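Local coordinates for protein aclacinomycin-N/aclacinomycin-A oxidase (Streptomyces galilaeus, PDB 2IPI) that oxidises aclacinomycin N to aclacinomycin A and then to aclacinomycin Y at the terminal sugar, using molecular oxygen and a bicovalently bound FAD, at residues A[168-173]-A[240-245]; A[263-268]-A[379-384]; A[440-445]-A[477-482]; A[472-477]-A[487-492]. One frame throughout, in Å; residues are numbered along the deposited sequence.

Interaction 1: A[168-173]-A[240-245]; sequences RRDGVV and LLPKAP
Arg169 and Asp170, at the C-terminal end of helix 167-170, meet Pro242 and Lys243 in the long loop that leads from strand 221-227 of the five-stranded antiparallel sheet to strand 248-256 of the seven-stranded one. The helix belongs to the PCMH-type FAD-binding region, and its last turn thus rests against the connection to the part of the fold built on the larger sheet. Arg169 NH1 donates a hydrogen bond to the carbonyl oxygen of Lys243 at 2.9 Å, with an N-H...O angle of 150°. The oxygen sits near the guanidinium edge but 19° out of its plane. In Arg169, CG lies between the backbone N and the carbonyl carbon (chi1 87°), and a bend at chi3 turns the head to the loop. Asp170 keeps close to that head, its OD2 lying over one guanidinium face, 3.3 Å from Arg169 NH1; this is an attraction of charges, since no N-H points at the oxygen. The Asp170 carboxylate also slides past the Pro242 ring, the two side chains running in opposite directions. The chain leaves the helix at Gly171, which has positive phi, while Asp170 O accepts a hydrogen bond from His176. The loop is also tied by backbone bonds from Pro242 to Thr143 and from Ala244 to Gly141. Asp170 OD2, buried here without a hydrogen-bond partner, comes within 3.1 Å of Pro242 CB and 3.4 Å of Pro242 CG.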
# COMPACT_ATOMS: atom_id res chain seq x y z
N ARG A 168 9.82 7.22 5.72
CA ARG A 168 10.42 7.77 6.92
C ARG A 168 11.16 9.08 6.67
O ARG A 168 11.06 9.97 7.51
CB ARG A 168 11.43 6.77 7.54
CG ARG A 168 10.75 5.83 8.53
CD ARG A 168 11.57 5.69 9.80
NE ARG A 168 12.52 4.61 9.77
CZ ARG A 168 13.50 4.40 10.65
NH1 ARG A 168 13.70 5.20 11.70
NH2 ARG A 168 14.29 3.35 10.46
N ARG A 169 11.83 9.14 5.53
CA ARG A 169 12.73 10.19 5.04
C ARG A 169 11.96 11.32 4.33
O ARG A 169 12.23 12.50 4.58
CB ARG A 169 13.83 9.66 4.12
CG ARG A 169 13.59 9.51 2.63
CD ARG A 169 14.82 9.32 1.78
NE ARG A 169 15.51 10.56 1.45
CZ ARG A 169 15.84 11.00 0.23
NH1 ARG A 169 15.57 10.29 -0.84
NH2 ARG A 169 16.47 12.16 0.11
N ASP A 170 11.03 10.98 3.46
CA ASP A 170 10.33 11.95 2.63
C ASP A 170 8.81 11.91 2.77
O ASP A 170 8.18 12.79 2.16
CB ASP A 170 10.63 11.70 1.15
CG ASP A 170 12.09 11.76 0.75
OD1 ASP A 170 12.86 12.52 1.35
OD2 ASP A 170 12.44 11.03 -0.20
N GLY A 171 8.22 10.98 3.48
CA GLY A 171 6.80 10.85 3.74
C GLY A 171 6.05 9.96 2.78
O GLY A 171 6.61 9.13 2.06
N VAL A 172 4.71 10.08 2.73
CA VAL A 172 3.91 9.22 1.85
C VAL A 172 4.17 9.62 0.40
O VAL A 172 4.77 10.67 0.17
CB VAL A 172 2.44 9.32 2.30
CG1 VAL A 172 1.42 9.46 1.19
CG2 VAL A 172 2.15 8.09 3.16
N VAL A 173 3.76 8.79 -0.56
CA VAL A 173 3.96 9.18 -1.96
C VAL A 173 3.06 10.37 -2.27
O VAL A 173 3.42 11.30 -2.98
CB VAL A 173 3.72 7.99 -2.89
CG1 VAL A 173 2.24 7.63 -2.89
CG2 VAL A 173 4.22 8.25 -4.29
N LEU A 240 13.21 18.90 -8.07
CA LEU A 240 11.77 19.08 -7.88
C LEU A 240 11.15 17.88 -7.18
O LEU A 240 9.96 17.91 -6.83
CB LEU A 240 11.06 19.37 -9.22
CG LEU A 240 11.31 20.77 -9.79
CD1 LEU A 240 10.39 21.09 -10.95
CD2 LEU A 240 11.20 21.83 -8.69
N LEU A 241 11.91 16.82 -6.96
CA LEU A 241 11.44 15.70 -6.13
C LEU A 241 12.67 15.14 -5.39
O LEU A 241 13.79 15.45 -5.82
CB LEU A 241 10.74 14.61 -6.92
CG LEU A 241 9.49 14.78 -7.74
CD1 LEU A 241 9.35 13.70 -8.79
CD2 LEU A 241 8.32 14.70 -6.76
N PRO A 242 12.52 14.36 -4.34
CA PRO A 242 13.68 13.86 -3.60
C PRO A 242 14.64 13.08 -4.49
O PRO A 242 14.27 12.34 -5.40
CB PRO A 242 13.06 12.94 -2.54
CG PRO A 242 11.71 13.59 -2.33
CD PRO A 242 11.25 13.84 -3.75
N LYS A 243 15.93 13.26 -4.17
CA LYS A 243 17.00 12.57 -4.85
C LYS A 243 17.24 11.17 -4.30
O LYS A 243 17.20 10.97 -3.09
CB LYS A 243 18.32 13.35 -4.70
CG LYS A 243 18.90 13.71 -6.07
CD LYS A 243 18.16 14.91 -6.63
CE LYS A 243 18.99 16.18 -6.46
NZ LYS A 243 19.80 16.43 -7.69
N ALA A 244 17.48 10.22 -5.19
CA ALA A 244 17.75 8.85 -4.79
C ALA A 244 18.96 8.78 -3.87
O ALA A 244 19.85 9.63 -3.97
CB ALA A 244 17.94 7.93 -5.99
N PRO A 245 18.99 7.81 -2.96
CA PRO A 245 20.15 7.57 -2.10
C PRO A 245 21.39 7.25 -2.93
O PRO A 245 21.28 6.77 -4.05
CB PRO A 245 19.77 6.33 -1.29
CG PRO A 245 18.28 6.45 -1.24
CD PRO A 245 17.90 6.87 -2.65

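Interaction 2: A[263-268]-A[379-384]; sequences EAFTRI and TLYRHL
Phe265 and Tyr381 both extend from their helices with CG opposite the backbone N (chi1 178° for Phe265, and nearly the same for Tyr381), which carries each ring toward the other helix, where the two side chains cross obliquely. The rings meet as an offset edge-to-face pair: the edge of Tyr381 is turned to the face of Phe265, with centroids 5.2 Å apart and planes inclined at 66°. Contact is closest near the root of the phenylalanine ring, where Tyr381 CD1 lies 3.3 Å from Phe265 CG and 3.4 Å from Phe265 CB. Segments 263-268 and 379-384 come from helices 262-278 and 374-385, which lie over the seven-stranded antiparallel sheet of the substrate-binding half of this flavoprotein fold. The axes of the two segments approach to 10.1 Å, with N-to-C directions 130° apart. Strand 290-296 lies beneath both, touching Ile268 through Phe293 and Leu384 through Leu295. Beyond the aromatic pair, the outer end of the Phe265 ring meets two leucines of the second helix: Leu380 CB stands at the ring edge, 4.0 Å from Phe265 CE2, while the Leu384 side chain crosses at about a right angle and brings CD1 to 4.1 Å from Phe265 CZ. Tyr381 continues the aromatic contact to Trp257, and its hydroxyl makes a weak hydrogen bond to Leu260 O.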
# COMPACT_ATOMS: atom_id res chain seq x y z
N GLU A 263 10.09 -16.42 25.87
CA GLU A 263 10.74 -15.29 26.53
C GLU A 263 11.66 -14.50 25.61
O GLU A 263 11.59 -13.26 25.61
CB GLU A 263 11.56 -15.72 27.76
CG GLU A 263 11.64 -17.19 28.06
CD GLU A 263 11.47 -17.55 29.52
OE1 GLU A 263 12.28 -17.06 30.35
OE2 GLU A 263 10.54 -18.32 29.86
N ALA A 264 12.55 -15.13 24.84
CA ALA A 264 13.43 -14.31 23.99
C ALA A 264 12.64 -13.63 22.87
O ALA A 264 12.91 -12.46 22.59
CB ALA A 264 14.56 -15.12 23.39
N PHE A 265 11.69 -14.30 22.23
CA PHE A 265 10.86 -13.67 21.19
C PHE A 265 10.26 -12.37 21.70
O PHE A 265 10.29 -11.34 21.03
CB PHE A 265 9.76 -14.63 20.75
CG PHE A 265 8.77 -14.18 19.70
CD1 PHE A 265 9.00 -14.44 18.35
CD2 PHE A 265 7.60 -13.51 20.05
CE1 PHE A 265 8.10 -14.04 17.38
CE2 PHE A 265 6.70 -13.10 19.08
CZ PHE A 265 6.96 -13.36 17.74
N THR A 266 9.73 -12.43 22.92
CA THR A 266 9.09 -11.28 23.54
C THR A 266 10.08 -10.18 23.86
O THR A 266 9.78 -8.99 23.70
CB THR A 266 8.36 -11.70 24.84
OG1 THR A 266 7.16 -12.41 24.51
CG2 THR A 266 7.92 -10.48 25.63
N ARG A 267 11.30 -10.50 24.31
CA ARG A 267 12.25 -9.41 24.48
C ARG A 267 12.51 -8.71 23.14
O ARG A 267 12.64 -7.49 23.12
CB ARG A 267 13.59 -9.91 25.03
CG ARG A 267 13.39 -10.70 26.31
CD ARG A 267 13.87 -9.88 27.50
NE ARG A 267 12.76 -9.16 28.13
CZ ARG A 267 12.71 -8.93 29.43
NH1 ARG A 267 11.68 -8.27 29.94
NH2 ARG A 267 13.69 -9.37 30.22
N ILE A 268 12.59 -9.50 22.09
CA ILE A 268 12.82 -9.03 20.73
C ILE A 268 11.67 -8.12 20.32
O ILE A 268 11.86 -6.99 19.86
CB ILE A 268 12.98 -10.20 19.75
CG1 ILE A 268 14.41 -10.76 19.69
CG2 ILE A 268 12.51 -9.87 18.34
CD1 ILE A 268 14.52 -12.03 18.88
N THR A 379 0.31 -13.55 22.20
CA THR A 379 -0.64 -14.00 21.19
C THR A 379 0.12 -14.33 19.91
O THR A 379 -0.07 -15.37 19.28
CB THR A 379 -1.72 -12.94 20.89
OG1 THR A 379 -2.59 -12.79 22.02
CG2 THR A 379 -2.59 -13.34 19.72
N LEU A 380 1.00 -13.40 19.56
CA LEU A 380 1.91 -13.49 18.43
C LEU A 380 2.73 -14.77 18.52
O LEU A 380 2.68 -15.63 17.64
CB LEU A 380 2.83 -12.27 18.39
CG LEU A 380 2.75 -11.36 17.17
CD1 LEU A 380 1.51 -11.62 16.35
CD2 LEU A 380 2.80 -9.90 17.59
N TYR A 381 3.50 -14.92 19.59
CA TYR A 381 4.36 -16.10 19.71
C TYR A 381 3.56 -17.40 19.61
O TYR A 381 3.93 -18.29 18.85
CB TYR A 381 5.17 -16.07 21.01
CG TYR A 381 6.15 -17.23 21.12
CD1 TYR A 381 7.42 -17.11 20.56
CD2 TYR A 381 5.83 -18.42 21.75
CE1 TYR A 381 8.33 -18.14 20.64
CE2 TYR A 381 6.74 -19.46 21.84
CZ TYR A 381 7.99 -19.32 21.28
OH TYR A 381 8.91 -20.33 21.35
N ARG A 382 2.48 -17.56 20.37
CA ARG A 382 1.79 -18.85 20.36
C ARG A 382 1.27 -19.21 18.98
O ARG A 382 1.35 -20.35 18.50
CB ARG A 382 0.62 -18.85 21.35
CG ARG A 382 0.15 -20.23 21.79
CD ARG A 382 -1.13 -20.07 22.62
NE ARG A 382 -1.11 -18.81 23.38
CZ ARG A 382 -2.03 -17.86 23.29
NH1 ARG A 382 -3.04 -18.00 22.46
NH2 ARG A 382 -1.98 -16.74 23.99
N HIS A 383 0.67 -18.23 18.31
CA HIS A 383 0.12 -18.53 16.98
C HIS A 383 1.21 -18.69 15.95
O HIS A 383 1.05 -19.38 14.93
CB HIS A 383 -0.83 -17.41 16.56
CG HIS A 383 -2.26 -17.76 16.85
ND1 HIS A 383 -2.90 -17.39 18.01
CD2 HIS A 383 -3.17 -18.45 16.13
CE1 HIS A 383 -4.14 -17.83 17.98
NE2 HIS A 383 -4.34 -18.48 16.85
N LEU A 384 2.37 -18.06 16.20
CA LEU A 384 3.40 -18.25 15.17
C LEU A 384 4.12 -19.55 15.46
O LEU A 384 4.45 -20.29 14.54
CB LEU A 384 4.31 -17.03 15.09
CG LEU A 384 3.74 -15.80 14.37
CD1 LEU A 384 4.55 -14.54 14.65
CD2 LEU A 384 3.62 -16.05 12.88

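Interaction 3: A[440-445]-A[477-482]; sequences WIREIY and ERWNTS
Arg442 lies across one face of the Trp479 indole, the two side chains crossing at about a right angle. With its chain extended from CG to NE, the arginine lays its methylenes along the benzo ring. CB stands 3.9 Å from the centroid of the six-membered ring, 24° off the normal, a CH-pi contact, and CD comes down to 3.4 Å from Trp479 CZ2. Farther out, the guanidinium is inclined by 31° to the indole plane, and Trp479 NE1 lies over one of its faces, 3.8 Å from Arg442 NE. One turn later on helix 434-448, Tyr445 meets the amide of Asn480 more loosely: Asn480 ND2 sits at the edge of the ring, 4.0 Å from Tyr445 CD1. A water joins the two segments between these pairs, donating to Arg442 O at 3.2 Å and accepting from Asn480 ND2 at 2.9 Å. This is where the loop before helix 486-491, in the berberine-like C-terminal region, folds back over helix 434-448. The same Asn480 ND2 also bonds to Gly454 O, so two partners grip the amide nitrogen, and Tyr445 OH is held by Gly365 O. Because Arg442 NH2 forms a salt bridge with Asp473, its charge is met there while the indole covers one guanidinium face; across this contact the arginine acts chiefly through its aliphatic stem, and the one water-mediated link is made by its backbone carbonyl.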
# COMPACT_ATOMS: atom_id res chain seq x y z
N TRP A 440 -7.03 -19.44 10.14
CA TRP A 440 -5.77 -19.02 10.71
C TRP A 440 -5.63 -17.51 10.78
O TRP A 440 -5.39 -16.94 11.85
CB TRP A 440 -4.63 -19.63 9.87
CG TRP A 440 -3.41 -18.77 9.82
CD1 TRP A 440 -3.01 -17.91 8.84
CD2 TRP A 440 -2.41 -18.70 10.85
NE1 TRP A 440 -1.83 -17.32 9.19
CE2 TRP A 440 -1.44 -17.78 10.42
CE3 TRP A 440 -2.26 -19.33 12.09
CZ2 TRP A 440 -0.31 -17.47 11.18
CZ3 TRP A 440 -1.15 -19.01 12.84
CH2 TRP A 440 -0.19 -18.10 12.39
N ILE A 441 -5.75 -16.83 9.63
CA ILE A 441 -5.47 -15.40 9.63
C ILE A 441 -6.48 -14.62 10.46
O ILE A 441 -6.17 -13.60 11.08
CB ILE A 441 -5.46 -14.78 8.21
CG1 ILE A 441 -6.43 -15.40 7.21
CG2 ILE A 441 -4.04 -14.82 7.65
CD1 ILE A 441 -7.87 -14.95 7.38
N ARG A 442 -7.73 -15.11 10.47
CA ARG A 442 -8.71 -14.34 11.22
C ARG A 442 -8.48 -14.47 12.72
O ARG A 442 -8.60 -13.49 13.45
CB ARG A 442 -10.13 -14.79 10.85
CG ARG A 442 -10.56 -14.35 9.47
CD ARG A 442 -11.54 -15.38 8.90
NE ARG A 442 -12.27 -14.79 7.78
CZ ARG A 442 -12.99 -15.40 6.87
NH1 ARG A 442 -13.12 -16.72 6.89
NH2 ARG A 442 -13.58 -14.68 5.92
N GLU A 443 -8.16 -15.68 13.15
CA GLU A 443 -7.86 -15.97 14.54
C GLU A 443 -6.72 -15.14 15.11
O GLU A 443 -6.86 -14.59 16.20
CB GLU A 443 -7.52 -17.46 14.69
CG GLU A 443 -8.73 -18.36 14.89
CD GLU A 443 -8.53 -19.72 14.24
OE1 GLU A 443 -9.53 -20.45 14.05
OE2 GLU A 443 -7.37 -20.06 13.91
N ILE A 444 -5.56 -15.02 14.45
CA ILE A 444 -4.49 -14.22 15.03
C ILE A 444 -4.88 -12.75 15.21
O ILE A 444 -4.55 -12.10 16.21
CB ILE A 444 -3.19 -14.19 14.19
CG1 ILE A 444 -3.18 -15.12 13.00
CG2 ILE A 444 -1.99 -14.39 15.11
CD1 ILE A 444 -2.08 -14.84 11.99
N TYR A 445 -5.57 -12.23 14.20
CA TYR A 445 -5.97 -10.84 14.19
C TYR A 445 -6.94 -10.48 15.31
O TYR A 445 -6.69 -9.55 16.08
CB TYR A 445 -6.62 -10.50 12.84
CG TYR A 445 -6.66 -9.03 12.52
CD1 TYR A 445 -7.84 -8.30 12.62
CD2 TYR A 445 -5.52 -8.37 12.09
CE1 TYR A 445 -7.88 -6.95 12.32
CE2 TYR A 445 -5.55 -7.02 11.79
CZ TYR A 445 -6.72 -6.32 11.90
OH TYR A 445 -6.74 -4.98 11.60
N GLU A 477 -20.09 -8.62 10.99
CA GLU A 477 -20.33 -8.47 12.42
C GLU A 477 -20.10 -9.78 13.16
O GLU A 477 -19.78 -9.84 14.34
CB GLU A 477 -21.75 -7.96 12.68
N ARG A 478 -20.24 -10.88 12.40
CA ARG A 478 -20.00 -12.20 12.96
C ARG A 478 -18.51 -12.52 12.99
O ARG A 478 -18.10 -13.57 12.50
CB ARG A 478 -20.75 -13.27 12.15
N TRP A 479 -17.74 -11.59 13.54
CA TRP A 479 -16.31 -11.62 13.67
C TRP A 479 -15.83 -10.60 14.69
O TRP A 479 -15.73 -10.89 15.88
CB TRP A 479 -15.61 -11.34 12.32
CG TRP A 479 -15.28 -12.65 11.65
CD1 TRP A 479 -15.69 -13.10 10.43
CD2 TRP A 479 -14.45 -13.68 12.20
NE1 TRP A 479 -15.16 -14.34 10.19
CE2 TRP A 479 -14.40 -14.73 11.26
CE3 TRP A 479 -13.74 -13.82 13.41
CZ2 TRP A 479 -13.67 -15.90 11.48
CZ3 TRP A 479 -13.02 -14.98 13.62
CH2 TRP A 479 -12.99 -16.00 12.66
N ASN A 480 -15.52 -9.40 14.19
CA ASN A 480 -14.83 -8.43 15.04
C ASN A 480 -15.55 -7.08 15.02
O ASN A 480 -16.78 -7.02 15.10
CB ASN A 480 -13.37 -8.32 14.60
CG ASN A 480 -12.69 -9.55 14.07
OD1 ASN A 480 -13.26 -10.52 13.57
ND2 ASN A 480 -11.36 -9.59 14.14
N THR A 481 -14.81 -5.98 14.93
CA THR A 481 -15.38 -4.65 14.82
C THR A 481 -16.42 -4.36 15.89
O THR A 481 -17.63 -4.35 15.60
CB THR A 481 -16.07 -4.47 13.45
OG1 THR A 481 -15.91 -5.65 12.65
CG2 THR A 481 -15.45 -3.31 12.68
N SER A 482 -16.05 -4.11 17.15
CA SER A 482 -17.12 -3.86 18.12
C SER A 482 -17.47 -2.39 18.28
O SER A 482 -16.90 -1.61 19.03
CB SER A 482 -16.79 -4.51 19.47
OG SER A 482 -17.53 -5.71 19.60
O HOH W 1 -10.14 -11.12 11.96

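Interaction 4: A[472-477]-A[487-492]; sequences VDLVDE and YTLYYK
Leu474 drives one methyl, CD1, into the angle between Leu489 and Tyr490, and this is the tight part of the contact. Its CD1 lies 3.5 Å from Tyr490 CE1 and 3.6 Å from Leu489 CD1, while its second methyl, CD2, stays slightly farther off, 3.9 Å from Leu489 CD1. In Leu474 CG lies opposite the carbonyl carbon (chi1 -64°), which points the branched end at the helix, and the two leucines meet at a slant between the backbones. The tyrosine approaches differently: its CA-CB bond does not aim at segment 472-477, but the outer part of the ring swings nearer, so that Leu474 CD1 also comes within 3.7 Å of Tyr490 OH. The pieces joined are a short 3-10 turn, residues 472-475, closed by the bond from Val475 N to Val472 O, and helix 486-491 of the berberine-like C-terminal region; the loop between them doubles back to set one against the other. Tyr490 OH hydrogen-bonds to the backbone carbonyl oxygen of Tyr469. Tyr469 is a proton acceptor of the active site, its side chain about 5 Å from that of Tyr490 at the nearest atoms, so the buried apolar cluster is probably second shell to it. Toward solvent the arrangement slackens: past Leu474 the chain runs out to Val475, which is exposed, and to Glu477, which lies at the surface with its side chain modelled no farther than CB. On the helix, Tyr487 points away from the turn.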
# COMPACT_ATOMS: atom_id res chain seq x y z
N VAL A 472 -12.60 -7.28 3.99
CA VAL A 472 -14.07 -7.14 3.99
C VAL A 472 -14.67 -7.77 5.23
O VAL A 472 -15.85 -7.64 5.55
CB VAL A 472 -14.60 -7.70 2.65
CG1 VAL A 472 -14.83 -9.20 2.74
CG2 VAL A 472 -15.84 -6.91 2.25
N ASP A 473 -13.84 -8.44 6.03
CA ASP A 473 -14.22 -8.91 7.35
C ASP A 473 -14.52 -7.73 8.26
O ASP A 473 -15.18 -7.89 9.30
CB ASP A 473 -13.12 -9.77 7.98
CG ASP A 473 -12.88 -11.05 7.19
OD1 ASP A 473 -11.75 -11.55 7.14
OD2 ASP A 473 -13.88 -11.55 6.61
N LEU A 474 -14.02 -6.54 7.88
CA LEU A 474 -14.29 -5.36 8.70
C LEU A 474 -15.77 -4.99 8.69
O LEU A 474 -16.20 -4.22 9.54
CB LEU A 474 -13.48 -4.15 8.24
CG LEU A 474 -11.95 -4.24 8.36
CD1 LEU A 474 -11.33 -2.85 8.22
CD2 LEU A 474 -11.54 -4.91 9.65
N VAL A 475 -16.49 -5.54 7.73
CA VAL A 475 -17.92 -5.28 7.57
C VAL A 475 -18.73 -6.51 7.94
O VAL A 475 -19.96 -6.52 7.81
CB VAL A 475 -18.24 -4.87 6.12
CG1 VAL A 475 -19.68 -4.41 5.99
CG2 VAL A 475 -17.28 -3.78 5.65
N ASP A 476 -18.07 -7.56 8.43
CA ASP A 476 -18.76 -8.73 8.96
C ASP A 476 -18.85 -8.68 10.49
O ASP A 476 -17.85 -8.66 11.21
CB ASP A 476 -18.04 -10.00 8.50
CG ASP A 476 -18.68 -11.25 9.08
OD1 ASP A 476 -19.45 -11.91 8.37
OD2 ASP A 476 -18.40 -11.56 10.26
N GLU A 477 -20.09 -8.62 10.99
CA GLU A 477 -20.33 -8.47 12.42
C GLU A 477 -20.10 -9.78 13.16
O GLU A 477 -19.78 -9.84 14.34
CB GLU A 477 -21.75 -7.96 12.68
N TYR A 487 -15.28 2.54 8.11
CA TYR A 487 -14.73 3.78 7.55
C TYR A 487 -13.99 4.58 8.62
O TYR A 487 -13.03 5.30 8.33
CB TYR A 487 -15.81 4.64 6.88
CG TYR A 487 -17.08 4.88 7.65
CD1 TYR A 487 -18.27 4.28 7.27
CD2 TYR A 487 -17.09 5.70 8.78
CE1 TYR A 487 -19.43 4.49 7.97
CE2 TYR A 487 -18.26 5.91 9.49
CZ TYR A 487 -19.43 5.31 9.08
OH TYR A 487 -20.60 5.51 9.79
N THR A 488 -14.42 4.48 9.87
CA THR A 488 -13.63 5.01 10.99
C THR A 488 -12.25 4.36 10.99
O THR A 488 -11.22 4.99 11.14
CB THR A 488 -14.34 4.74 12.33
OG1 THR A 488 -15.61 5.44 12.31
CG2 THR A 488 -13.54 5.24 13.52
N LEU A 489 -12.29 3.03 10.79
CA LEU A 489 -11.08 2.24 10.86
C LEU A 489 -10.06 2.74 9.84
O LEU A 489 -8.90 2.90 10.19
CB LEU A 489 -11.37 0.76 10.62
CG LEU A 489 -12.14 -0.00 11.70
CD1 LEU A 489 -12.09 -1.49 11.41
CD2 LEU A 489 -11.59 0.28 13.09
N TYR A 490 -10.52 2.98 8.61
CA TYR A 490 -9.56 3.32 7.56
C TYR A 490 -9.26 4.81 7.44
O TYR A 490 -8.17 5.20 7.02
CB TYR A 490 -10.11 2.81 6.22
CG TYR A 490 -9.89 1.36 5.92
CD1 TYR A 490 -10.97 0.52 5.65
CD2 TYR A 490 -8.63 0.76 5.89
CE1 TYR A 490 -10.82 -0.82 5.36
CE2 TYR A 490 -8.47 -0.59 5.61
CZ TYR A 490 -9.56 -1.38 5.35
OH TYR A 490 -9.40 -2.73 5.06
N TYR A 491 -10.20 5.70 7.74
CA TYR A 491 -10.02 7.12 7.44
C TYR A 491 -10.16 8.04 8.64
O TYR A 491 -9.99 9.26 8.46
CB TYR A 491 -11.07 7.57 6.41
CG TYR A 491 -11.18 6.79 5.14
CD1 TYR A 491 -10.18 6.85 4.16
CD2 TYR A 491 -12.28 6.00 4.86
CE1 TYR A 491 -10.30 6.13 2.98
CE2 TYR A 491 -12.41 5.29 3.69
CZ TYR A 491 -11.41 5.35 2.75
OH TYR A 491 -11.58 4.63 1.61
N LYS A 492 -10.50 7.53 9.82
CA LYS A 492 -10.78 8.31 11.01
C LYS A 492 -11.64 9.52 10.70
O LYS A 492 -12.59 9.39 9.93
CB LYS A 492 -9.46 8.75 11.67
CG LYS A 492 -8.64 7.50 12.04
CD LYS A 492 -7.17 7.88 12.25
CE LYS A 492 -6.97 8.71 13.51
NZ LYS A 492 -6.04 8.12 14.51

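How the interactions relate
Interaction 1 comes first along the chain and stands apart, at the connection between the five- and seven-stranded sheets, 30 to 36 Å from the centres of the others. Interaction 2 follows, between two helices over the larger sheet. Its helix 374-385 touches helix 434-448 of interaction 3 directly, His383 CB lying 3.6 Å from Ile444 CG2. Interactions 3 and 4 alternate along the chain and share Glu477; their centres are 12 Å apart, and they touch where Thr481 CG2 lies 4.0 Å from Leu489 CD1. Interactions 2, 3 and 4 thus form a chain of contacts from the outer helices to the loop carrying Tyr469, which binds aclacinomycin Y and acts as a proton acceptor.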